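Local atomic coordinates of putative glycoside hydrolase (Bacteroides ovatus, PDB entry 4ONZ), a protein that is a putative glycoside hydrolase of the beta-fructosidase clan, probably with the five-bladed beta-propeller fold of that clan, whose activity is not established. Residues V27-P38 and M95-A106; V328-L336 and V347-K357. All coordinates share one frame; numbering follows the deposited sequence. Where two conformers were deposited one is given.

Interaction 1. Residues V27-P38 and M95-A106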
loop_
_atom_site.group_PDB
_atom_site.type_symbol
_atom_site.label_atom_id
_atom_site.label_comp_id
_atom_site.label_asym_id
_atom_site.label_seq_id
_atom_site.Cartn_x
_atom_site.Cartn_y
_atom_site.Cartn_z
ATOM N N VAL A 27 -4.265 -16.362 0.720
ATOM C CA VAL A 27 -2.911 -16.865 0.987
ATOM C C VAL A 27 -2.421 -16.604 2.426
ATOM O O VAL A 27 -1.508 -17.277 2.887
ATOM C CB VAL A 27 -1.875 -16.361 -0.054
ATOM C CG1 VAL A 27 -2.194 -16.932 -1.431
ATOM C CG2 VAL A 27 -1.798 -14.846 -0.112
ATOM N N ILE A 28 -3.011 -15.628 3.122
ATOM C CA ILE A 28 -2.676 -15.332 4.522
ATOM C C ILE A 28 -3.977 -15.071 5.282
ATOM O O ILE A 28 -4.749 -14.194 4.913
ATOM C CB ILE A 28 -1.749 -14.098 4.691
ATOM C CG1 ILE A 28 -0.473 -14.236 3.853
ATOM C CG2 ILE A 28 -1.378 -13.899 6.160
ATOM C CD1 ILE A 28 0.421 -13.015 3.892
ATOM N N SER A 29 -4.193 -15.841 6.344
ATOM C CA SER A 29 -5.388 -15.743 7.181
ATOM C C SER A 29 -4.984 -15.617 8.652
ATOM O O SER A 29 -3.865 -15.976 9.017
ATOM C CB SER A 29 -6.258 -16.989 6.990
ATOM O OG SER A 29 -6.742 -17.070 5.656
ATOM N N PRO A 30 -5.893 -15.101 9.496
ATOM C CA PRO A 30 -5.573 -14.938 10.914
ATOM C C PRO A 30 -5.319 -16.254 11.651
ATOM O O PRO A 30 -5.814 -17.315 11.240
ATOM C CB PRO A 30 -6.794 -14.183 11.489
ATOM C CG PRO A 30 -7.840 -14.215 10.429
ATOM C CD PRO A 30 -7.137 -14.403 9.123
ATOM N N GLN A 31 -4.534 -16.155 12.720
ATOM C CA GLN A 31 -4.132 -17.280 13.557
ATOM C C GLN A 31 -4.003 -16.786 14.994
ATOM O O GLN A 31 -3.759 -15.603 15.206
ATOM C CB GLN A 31 -2.752 -17.777 13.138
ATOM C CG GLN A 31 -2.625 -18.267 11.713
ATOM C CD GLN A 31 -1.205 -18.678 11.381
ATOM O OE1 GLN A 31 -0.248 -18.262 12.038
ATOM N NE2 GLN A 31 -1.058 -19.494 10.355
ATOM N N PRO A 32 -4.094 -17.693 15.983
ATOM C CA PRO A 32 -3.972 -17.270 17.384
ATOM C C PRO A 32 -2.518 -17.175 17.891
ATOM O O PRO A 32 -2.288 -17.192 19.098
ATOM C CB PRO A 32 -4.756 -18.360 18.135
ATOM C CG PRO A 32 -4.597 -19.583 17.292
ATOM C CD PRO A 32 -4.349 -19.146 15.870
ATOM N N THR A 33 -1.555 -17.064 16.977
ATOM C CA THR A 33 -0.128 -16.968 17.309
ATOM C C THR A 33 0.163 -15.830 18.286
ATOM O O THR A 33 -0.331 -14.721 18.106
ATOM C CB THR A 33 0.694 -16.689 16.036
ATOM O OG1 THR A 33 0.209 -17.506 14.967
ATOM C CG2 THR A 33 2.185 -16.952 16.272
ATOM N N GLU A 34 0.988 -16.099 19.293
ATOM C CA GLU A 34 1.336 -15.107 20.317
ATOM C C GLU A 34 2.739 -14.542 20.186
ATOM O O GLU A 34 3.603 -15.134 19.539
ATOM C CB GLU A 34 1.224 -15.741 21.708
ATOM C CG GLU A 34 -0.191 -16.103 22.109
ATOM C CD GLU A 34 -0.261 -16.927 23.376
ATOM O OE1 GLU A 34 0.799 -17.321 23.922
ATOM O OE2 GLU A 34 -1.396 -17.187 23.825
ATOM N N PHE A 35 2.935 -13.355 20.766
ATOM C CA PHE A 35 4.260 -12.751 20.909
ATOM C C PHE A 35 4.197 -11.885 22.163
ATOM O O PHE A 35 3.109 -11.479 22.589
ATOM C CB PHE A 35 4.716 -11.965 19.662
ATOM C CG PHE A 35 4.512 -10.463 19.732
ATOM C CD1 PHE A 35 3.243 -9.908 19.749
ATOM C CD2 PHE A 35 5.616 -9.607 19.710
ATOM C CE1 PHE A 35 3.077 -8.530 19.780
ATOM C CE2 PHE A 35 5.457 -8.229 19.740
ATOM C CZ PHE A 35 4.185 -7.691 19.778
ATOM N N TYR A 36 5.350 -11.631 22.772
ATOM C CA TYR A 36 5.388 -10.818 23.983
ATOM C C TYR A 36 5.437 -9.354 23.558
ATOM O O TYR A 36 6.433 -8.903 22.995
ATOM C CB TYR A 36 6.574 -11.169 24.879
ATOM C CG TYR A 36 6.519 -10.422 26.189
ATOM C CD1 TYR A 36 5.752 -10.895 27.250
ATOM C CD2 TYR A 36 7.197 -9.215 26.350
ATOM C CE1 TYR A 36 5.679 -10.193 28.444
ATOM C CE2 TYR A 36 7.131 -8.508 27.539
ATOM C CZ TYR A 36 6.374 -8.997 28.579
ATOM O OH TYR A 36 6.321 -8.278 29.748
ATOM N N CYS A 37 4.356 -8.631 23.835
ATOM C CA CYS A 37 4.225 -7.226 23.460
ATOM C C CYS A 37 4.931 -6.337 24.467
ATOM O O CYS A 37 4.605 -6.375 25.648
ATOM C CB CYS A 37 2.750 -6.814 23.362
ATOM S SG CYS A 37 2.481 -5.068 22.911
ATOM N N PRO A 38 5.880 -5.510 23.998
ATOM C CA PRO A 38 6.608 -4.616 24.910
ATOM C C PRO A 38 5.749 -3.449 25.418
ATOM O O PRO A 38 6.085 -2.840 26.434
ATOM C CB PRO A 38 7.783 -4.107 24.059
ATOM C CG PRO A 38 7.366 -4.300 22.646
ATOM C CD PRO A 38 6.336 -5.390 22.600
HETATM N N MSE A 95 3.097 -19.419 1.647
HETATM C CA MSE A 95 3.666 -18.448 2.577
HETATM C C MSE A 95 4.242 -19.090 3.810
HETATM O O MSE A 95 3.602 -19.933 4.432
HETATM C CB MSE A 95 2.551 -17.511 3.038
HETATM C CG MSE A 95 1.875 -16.716 1.919
HETATM SE SE MSE A 95 3.026 -15.267 1.267
HETATM C CE MSE A 95 2.454 -15.214 -0.605
ATOM N N LYS A 96 5.467 -18.703 4.160
ATOM C CA LYS A 96 6.125 -19.156 5.385
ATOM C C LYS A 96 6.166 -17.919 6.278
ATOM O O LYS A 96 6.850 -16.943 5.954
ATOM C CB LYS A 96 7.527 -19.678 5.075
ATOM C CG LYS A 96 8.327 -20.166 6.276
ATOM C CD LYS A 96 9.703 -20.654 5.836
ATOM C CE LYS A 96 10.636 -20.899 7.012
ATOM N NZ LYS A 96 10.084 -21.873 7.994
ATOM N N ARG A 97 5.433 -17.960 7.389
ATOM C CA ARG A 97 5.301 -16.811 8.285
ATOM C C ARG A 97 6.116 -16.916 9.574
ATOM O O ARG A 97 6.377 -18.004 10.059
ATOM C CB ARG A 97 3.819 -16.635 8.628
ATOM C CG ARG A 97 2.973 -16.330 7.401
ATOM C CD ARG A 97 1.519 -16.738 7.559
ATOM N NE ARG A 97 0.791 -16.002 8.588
ATOM C CZ ARG A 97 -0.508 -16.180 8.832
ATOM N NH1 ARG A 97 -1.224 -17.059 8.122
ATOM N NH2 ARG A 97 -1.110 -15.465 9.768
ATOM N N LEU A 98 6.520 -15.764 10.108
ATOM C CA LEU A 98 7.244 -15.698 11.375
ATOM C C LEU A 98 6.220 -15.595 12.496
ATOM O O LEU A 98 5.164 -14.966 12.334
ATOM C CB LEU A 98 8.165 -14.477 11.433
ATOM C CG LEU A 98 9.288 -14.364 10.402
ATOM C CD1 LEU A 98 10.043 -13.055 10.590
ATOM C CD2 LEU A 98 10.233 -15.558 10.477
ATOM N N ASP A 99 6.540 -16.203 13.634
ATOM C CA ASP A 99 5.657 -16.169 14.802
ATOM C C ASP A 99 5.580 -14.801 15.473
ATOM O O ASP A 99 4.632 -14.536 16.210
ATOM C CB ASP A 99 6.093 -17.201 15.844
ATOM C CG ASP A 99 5.772 -18.626 15.429
ATOM O OD1 ASP A 99 5.048 -18.832 14.424
ATOM O OD2 ASP A 99 6.234 -19.541 16.133
ATOM N N ASN A 100 6.581 -13.953 15.253
ATOM C CA ASN A 100 6.576 -12.605 15.810
ATOM C C ASN A 100 6.387 -11.562 14.722
ATOM O O ASN A 100 6.909 -11.722 13.621
ATOM C CB ASN A 100 7.886 -12.308 16.537
ATOM C CG ASN A 100 8.077 -13.152 17.787
ATOM O OD1 ASN A 100 7.319 -14.087 18.058
ATOM N ND2 ASN A 100 9.111 -12.830 18.548
ATOM N N PRO A 101 5.674 -10.463 15.036
ATOM C CA PRO A 101 5.508 -9.409 14.039
ATOM C C PRO A 101 6.828 -8.691 13.861
ATOM O O PRO A 101 7.694 -8.780 14.738
ATOM C CB PRO A 101 4.470 -8.488 14.678
ATOM C CG PRO A 101 4.718 -8.634 16.139
ATOM C CD PRO A 101 5.057 -10.094 16.321
ATOM N N VAL A 102 6.985 -7.978 12.752
ATOM C CA VAL A 102 8.251 -7.290 12.472
ATOM C C VAL A 102 8.213 -5.771 12.615
ATOM O O VAL A 102 9.262 -5.130 12.541
ATOM C CB VAL A 102 8.820 -7.684 11.085
ATOM C CG1 VAL A 102 9.129 -9.175 11.059
ATOM C CG2 VAL A 102 7.858 -7.306 9.965
ATOM N N LEU A 103 7.023 -5.188 12.781
ATOM C CA LEU A 103 6.886 -3.748 13.041
ATOM C C LEU A 103 5.690 -3.611 13.965
ATOM O O LEU A 103 4.591 -4.067 13.644
ATOM C CB LEU A 103 6.685 -2.909 11.772
ATOM C CG LEU A 103 6.655 -1.388 11.999
ATOM C CD1 LEU A 103 7.980 -0.876 12.523
ATOM C CD2 LEU A 103 6.307 -0.634 10.730
ATOM N N PHE A 104 5.920 -2.993 15.112
ATOM C CA PHE A 104 4.909 -2.887 16.146
ATOM C C PHE A 104 5.236 -1.773 17.121
ATOM O O PHE A 104 6.378 -1.314 17.169
ATOM C CB PHE A 104 4.843 -4.229 16.883
ATOM C CG PHE A 104 6.198 -4.783 17.272
ATOM C CD1 PHE A 104 6.789 -4.445 18.491
ATOM C CD2 PHE A 104 6.876 -5.655 16.429
ATOM C CE1 PHE A 104 8.034 -4.949 18.849
ATOM C CE2 PHE A 104 8.123 -6.170 16.785
ATOM C CZ PHE A 104 8.702 -5.816 17.996
ATOM N N PRO A 105 4.235 -1.322 17.899
ATOM C CA PRO A 105 4.574 -0.324 18.907
ATOM C C PRO A 105 5.541 -0.956 19.910
ATOM O O PRO A 105 5.338 -2.098 20.315
ATOM C CB PRO A 105 3.233 0.050 19.551
ATOM C CG PRO A 105 2.199 -0.812 18.942
ATOM C CD PRO A 105 2.788 -1.575 17.794
ATOM N N ALA A 106 6.600 -0.230 20.256
ATOM C CA ALA A 106 7.649 -0.753 21.123
ATOM C C ALA A 106 8.190 0.295 22.090
ATOM O O ALA A 106 7.702 1.422 22.140
ATOM C CB ALA A 106 8.775 -1.316 20.257
HETATM O O HOH W 1 -0.396 -18.260 5.451
#

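Interaction 2. Residues V328-L336 and V347-K357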
loop_
_atom_site.group_PDB
_atom_site.type_symbol
_atom_site.label_atom_id
_atom_site.label_comp_id
_atom_site.label_asym_id
_atom_site.label_seq_id
_atom_site.Cartn_x
_atom_site.Cartn_y
_atom_site.Cartn_z
ATOM N N VAL A 328 4.635 -6.899 -7.068
ATOM C CA VAL A 328 6.006 -7.377 -7.263
ATOM C C VAL A 328 6.186 -8.027 -8.625
ATOM O O VAL A 328 5.261 -8.642 -9.162
ATOM C CB VAL A 328 6.444 -8.371 -6.165
ATOM C CG1 VAL A 328 6.481 -7.690 -4.804
ATOM C CG2 VAL A 328 5.538 -9.583 -6.107
ATOM N N TYR A 329 7.380 -7.854 -9.170
ATOM C CA TYR A 329 7.782 -8.449 -10.424
ATOM C C TYR A 329 8.613 -9.669 -10.049
ATOM O O TYR A 329 9.611 -9.556 -9.340
ATOM C CB TYR A 329 8.616 -7.470 -11.242
ATOM C CG TYR A 329 9.109 -8.048 -12.548
ATOM C CD1 TYR A 329 8.316 -8.006 -13.689
ATOM C CD2 TYR A 329 10.360 -8.635 -12.641
ATOM C CE1 TYR A 329 8.765 -8.532 -14.886
ATOM C CE2 TYR A 329 10.819 -9.162 -13.838
ATOM C CZ TYR A 329 10.014 -9.105 -14.954
ATOM O OH TYR A 329 10.456 -9.633 -16.143
ATOM N N HIS A 330 8.204 -10.832 -10.539
ATOM C CA HIS A 330 8.867 -12.085 -10.212
ATOM C C HIS A 330 8.717 -13.077 -11.357
ATOM O O HIS A 330 7.600 -13.410 -11.746
ATOM C CB HIS A 330 8.245 -12.648 -8.935
ATOM C CG HIS A 330 8.790 -13.980 -8.526
ATOM N ND1 HIS A 330 10.036 -14.132 -7.964
ATOM C CD2 HIS A 330 8.243 -15.219 -8.572
ATOM C CE1 HIS A 330 10.245 -15.409 -7.695
ATOM N NE2 HIS A 330 9.169 -16.089 -8.050
ATOM N N LYS A 331 9.853 -13.508 -11.899
ATOM C CA LYS A 331 9.903 -14.473 -13.002
ATOM C C LYS A 331 8.985 -14.107 -14.167
ATOM O O LYS A 331 8.100 -14.877 -14.563
ATOM C CB LYS A 331 9.621 -15.889 -12.489
ATOM C CG LYS A 331 10.701 -16.403 -11.553
ATOM C CD LYS A 331 10.404 -17.814 -11.074
ATOM C CE LYS A 331 11.515 -18.341 -10.179
ATOM N NZ LYS A 331 11.196 -19.690 -9.637
ATOM N N LYS A 332 9.220 -12.918 -14.714
ATOM C CA LYS A 332 8.475 -12.389 -15.850
ATOM C C LYS A 332 6.973 -12.235 -15.613
ATOM O O LYS A 332 6.213 -12.177 -16.572
ATOM C CB LYS A 332 8.701 -13.256 -17.101
ATOM C CG LYS A 332 10.147 -13.424 -17.521
ATOM C CD LYS A 332 10.205 -14.184 -18.842
ATOM C CE LYS A 332 11.632 -14.448 -19.283
ATOM N NZ LYS A 332 11.672 -15.133 -20.608
ATOM N N LYS A 333 6.552 -12.162 -14.351
ATOM C CA LYS A 333 5.142 -11.961 -13.999
ATOM C C LYS A 333 4.991 -10.899 -12.918
ATOM O O LYS A 333 5.927 -10.609 -12.175
ATOM C CB LYS A 333 4.511 -13.256 -13.484
ATOM C CG LYS A 333 4.432 -14.364 -14.515
ATOM C CD LYS A 333 3.748 -15.583 -13.927
ATOM C CE LYS A 333 3.631 -16.699 -14.950
ATOM N NZ LYS A 333 3.037 -17.918 -14.339
ATOM N N LEU A 334 3.807 -10.311 -12.859
ATOM C CA LEU A 334 3.474 -9.348 -11.821
ATOM C C LEU A 334 2.475 -9.992 -10.876
ATOM O O LEU A 334 1.462 -10.538 -11.316
ATOM C CB LEU A 334 2.882 -8.074 -12.417
ATOM C CG LEU A 334 3.831 -7.080 -13.082
ATOM C CD1 LEU A 334 3.012 -6.000 -13.783
ATOM C CD2 LEU A 334 4.770 -6.469 -12.049
ATOM N N TYR A 335 2.787 -9.959 -9.584
ATOM C CA TYR A 335 1.915 -10.473 -8.535
ATOM C C TYR A 335 1.340 -9.301 -7.745
ATOM O O TYR A 335 2.087 -8.488 -7.180
ATOM C CB TYR A 335 2.689 -11.389 -7.590
ATOM C CG TYR A 335 3.166 -12.679 -8.231
ATOM C CD1 TYR A 335 4.253 -12.682 -9.096
ATOM C CD2 TYR A 335 2.543 -13.895 -7.954
ATOM C CE1 TYR A 335 4.688 -13.847 -9.696
ATOM C CE2 TYR A 335 2.978 -15.073 -8.551
ATOM C CZ TYR A 335 4.051 -15.039 -9.419
ATOM O OH TYR A 335 4.496 -16.200 -10.019
ATOM N N LEU A 336 0.013 -9.256 -7.686
ATOM C CA LEU A 336 -0.741 -8.221 -6.983
ATOM C C LEU A 336 -1.246 -8.804 -5.659
ATOM O O LEU A 336 -1.931 -9.830 -5.667
ATOM C CB LEU A 336 -1.937 -7.845 -7.858
ATOM C CG LEU A 336 -2.643 -6.522 -7.637
ATOM C CD1 LEU A 336 -1.657 -5.389 -7.876
ATOM C CD2 LEU A 336 -3.813 -6.426 -8.593
ATOM N N VAL A 347 -3.980 -12.996 -3.612
ATOM C CA VAL A 347 -3.055 -12.710 -4.697
ATOM C C VAL A 347 -3.721 -12.895 -6.061
ATOM O O VAL A 347 -4.604 -13.751 -6.227
ATOM C CB VAL A 347 -1.794 -13.616 -4.599
ATOM C CG1 VAL A 347 -2.139 -15.080 -4.851
ATOM C CG2 VAL A 347 -0.715 -13.168 -5.571
ATOM N N ALA A 348 -3.306 -12.068 -7.020
ATOM C CA ALA A 348 -3.737 -12.173 -8.423
ATOM C C ALA A 348 -2.480 -11.939 -9.250
ATOM O O ALA A 348 -1.576 -11.204 -8.832
ATOM C CB ALA A 348 -4.834 -11.174 -8.769
ATOM N N VAL A 349 -2.422 -12.556 -10.420
ATOM C CA VAL A 349 -1.189 -12.591 -11.213
ATOM C C VAL A 349 -1.391 -12.154 -12.659
ATOM O O VAL A 349 -2.390 -12.504 -13.275
ATOM C CB VAL A 349 -0.637 -14.037 -11.209
ATOM C CG1 VAL A 349 0.722 -14.115 -11.898
ATOM C CG2 VAL A 349 -0.559 -14.562 -9.777
ATOM N N CYS A 350 -0.423 -11.399 -13.180
ATOM C CA CYS A 350 -0.427 -10.900 -14.555
ATOM C C CYS A 350 0.831 -11.370 -15.284
ATOM O O CYS A 350 1.949 -11.166 -14.806
ATOM C CB CYS A 350 -0.473 -9.378 -14.554
ATOM S SG CYS A 350 -0.391 -8.577 -16.173
ATOM N N ASP A 351 0.656 -11.995 -16.442
ATOM C CA ASP A 351 1.806 -12.483 -17.207
ATOM C C ASP A 351 2.184 -11.588 -18.396
ATOM O O ASP A 351 3.055 -11.949 -19.182
ATOM C CB ASP A 351 1.582 -13.941 -17.632
ATOM C CG ASP A 351 0.337 -14.124 -18.456
ATOM O OD1 ASP A 351 -0.094 -13.158 -19.117
ATOM O OD2 ASP A 351 -0.212 -15.244 -18.444
ATOM N N ASP A 352 1.539 -10.425 -18.516
ATOM C CA ASP A 352 1.842 -9.458 -19.582
ATOM C C ASP A 352 2.661 -8.309 -18.989
ATOM O O ASP A 352 2.101 -7.376 -18.405
ATOM C CB ASP A 352 0.548 -8.931 -20.219
ATOM C CG ASP A 352 0.804 -7.941 -21.352
ATOM O OD1 ASP A 352 1.971 -7.771 -21.771
ATOM O OD2 ASP A 352 -0.179 -7.329 -21.827
ATOM N N VAL A 353 3.981 -8.365 -19.172
ATOM C CA VAL A 353 4.902 -7.386 -18.568
ATOM C C VAL A 353 5.746 -6.543 -19.530
ATOM O O VAL A 353 6.580 -5.740 -19.086
ATOM C CB VAL A 353 5.853 -8.103 -17.582
ATOM C CG1 VAL A 353 5.047 -8.762 -16.474
ATOM C CG2 VAL A 353 6.720 -9.139 -18.297
ATOM N N LYS A 354 5.514 -6.691 -20.829
ATOM C CA LYS A 354 6.293 -5.971 -21.839
ATOM C C LYS A 354 6.287 -4.461 -21.626
ATOM O O LYS A 354 7.321 -3.809 -21.774
ATOM C CB LYS A 354 5.782 -6.297 -23.246
ATOM C CG LYS A 354 6.579 -5.623 -24.350
ATOM C CD LYS A 354 6.230 -6.178 -25.723
ATOM C CE LYS A 354 7.170 -5.623 -26.779
ATOM N NZ LYS A 354 6.939 -6.256 -28.106
ATOM N N LYS A 355 5.132 -3.909 -21.254
ATOM C CA LYS A 355 5.010 -2.456 -21.050
ATOM C C LYS A 355 5.931 -1.872 -19.978
ATOM O O LYS A 355 6.166 -0.660 -19.963
ATOM C CB LYS A 355 3.557 -2.049 -20.781
ATOM C CG LYS A 355 2.898 -2.716 -19.579
ATOM C CD LYS A 355 1.496 -2.165 -19.337
ATOM C CE LYS A 355 0.536 -2.388 -20.502
ATOM N NZ LYS A 355 0.232 -3.821 -20.768
ATOM N N LEU A 356 6.458 -2.727 -19.101
ATOM C CA LEU A 356 7.372 -2.285 -18.043
ATOM C C LEU A 356 8.801 -1.987 -18.522
ATOM O O LEU A 356 9.555 -1.322 -17.810
ATOM C CB LEU A 356 7.447 -3.331 -16.929
ATOM C CG LEU A 356 6.140 -3.788 -16.289
ATOM C CD1 LEU A 356 6.447 -4.762 -15.165
ATOM C CD2 LEU A 356 5.329 -2.607 -15.771
ATOM N N LYS A 357 9.192 -2.503 -19.687
ATOM C CA LYS A 357 10.534 -2.233 -20.247
ATOM C C LYS A 357 10.631 -0.798 -20.761
ATOM O O LYS A 357 9.883 -0.405 -21.659
ATOM C CB LYS A 357 10.887 -3.224 -21.365
ATOM C CG LYS A 357 11.680 -4.444 -20.909
ATOM C CD LYS A 357 11.039 -5.205 -19.759
ATOM C CE LYS A 357 9.728 -5.864 -20.156
ATOM N NZ LYS A 357 9.170 -6.665 -19.034
HETATM O O HOH W 2 4.937 -13.666 -18.469
#

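Interaction 1. Residues V27-P38 and M95-A106
Arg97 lies between Ile28 and Gln31 like the filling of a sandwich. CG2 of Ile28 sits over the centre of one guanidinium face, 3.6 Å from CZ of Arg97, and the Gln31 amide covers the opposite face with its plane turned only 18° from that of the guanidinium. The nearest pair there, NE2 of Gln31 and NH1 of Arg97, are two donors and form no hydrogen bond; the amide lies flat over the guanidinium, its CD 3.3 Å above that plane. At the guanidinium edge, Ser29 O takes an end-on pair of bonds, 3.0 Å from Arg97 NH1 and 2.9 Å from Arg97 NH2. The bend in the arginine chain at chi3 (65°) turns the group into this slot. A water bridges Val27 O to Arg97 NH1, while the selenomethionine Met95 bends past, its CG packed against CG1 of Ile28.

Farther along, Thr33 drops its methyl CG2 onto the backbone of Asp99, and its OG1 bonds to Glu47. The Phe35 ring then rests on the Pro101 ring: CD of Pro101 lies over its face, 3.6 Å from the Phe35 centroid, a CH-pi contact. The edge of Phe35 points into the face of Phe104, planes at 64°, in a T-shaped pair. Pro38 fills the hollow beyond, its CG 3.9 Å from Phe104 CE1 and also touching Ala106. Trp46 meets Phe35 edge-to-face as well.

The contact thus has a polar end and an aromatic-proline end, joining residues 27-38, which run into and past strand 34-37, to the edge strand 96-97 and the loop that follows it. With Glu47 bridging to NH2 and Tyr67 bonded to NE, the Arg97 charge is probably well compensated, and its planar group is fixed by edge bonds as well as by packing on both faces.

Interaction 2. Residues V328-L336 and V347-K357
The Tyr335 ring carries CG1 of Val349 over one face, 4.2 Å from the centroid and 13° off the normal, a CH-pi contact, while CG2 of Val347 stands at its edge. All three side chains point the same way from an antiparallel beta hairpin, strands 333-340 and 344-350, in which segments 333-336 and 347-350 run at 158° to each other. Val349 holds CG1 anti to its backbone N (chi1 -174°), which puts that methyl over the ring and CG2 against Tyr335 CD2. The second ring, Tyr329, belongs to the preceding strand, joined to strand 333-340 by a type I' turn from His330 to Lys333; CB of Val353 meets it at the edge, in plane.

Two hydrogen-bonded pairs, Leu334 with Cys350 and Leu336 with Ala348, flank the non-hydrogen-bonded pair Tyr335 with Val349. Leu334 lies on the sheet face away from Tyr335 and meets Leu356 tip to tip, with CD1 of each 3.9 Å apart. Leu186 of strand 180-187 touches both Tyr329 and Leu356, tying this side to the neighbouring sheet.

Past the strand, Val353 folds back over the turn, setting CG2 3.5 Å from Lys332 O. A water donates to both Lys332 O and Asp351 O, spanning the hairpin where the direct backbone bonds stop. Val353 O accepts from Leu356 N and, from the opposite face of its plane, from Lys357 NZ at 2.8 Å.

Overall arrangement
From the N terminus, residues 27-38 come first, and interaction 1 closes a long loop when 95-106 returns to them; the intervening chain includes strands 42-45, 50-59, 62-70 and 82-89. Interaction 2 opens only much later and closes a short loop, the hairpin between 328-336 and 347-357. The two are therefore in series, neither nested nor crossed, with centres about 28 Å apart. They nevertheless meet: CG1 of Val27 packs 3.9 Å from CG1 of Val347, and backbone bonds join Val27 and Ile28 to Val345 in a classic beta bulge. The segment near the chain's beginning is thus tied both to the sheet ending in strand 96-97 and to the last sheet.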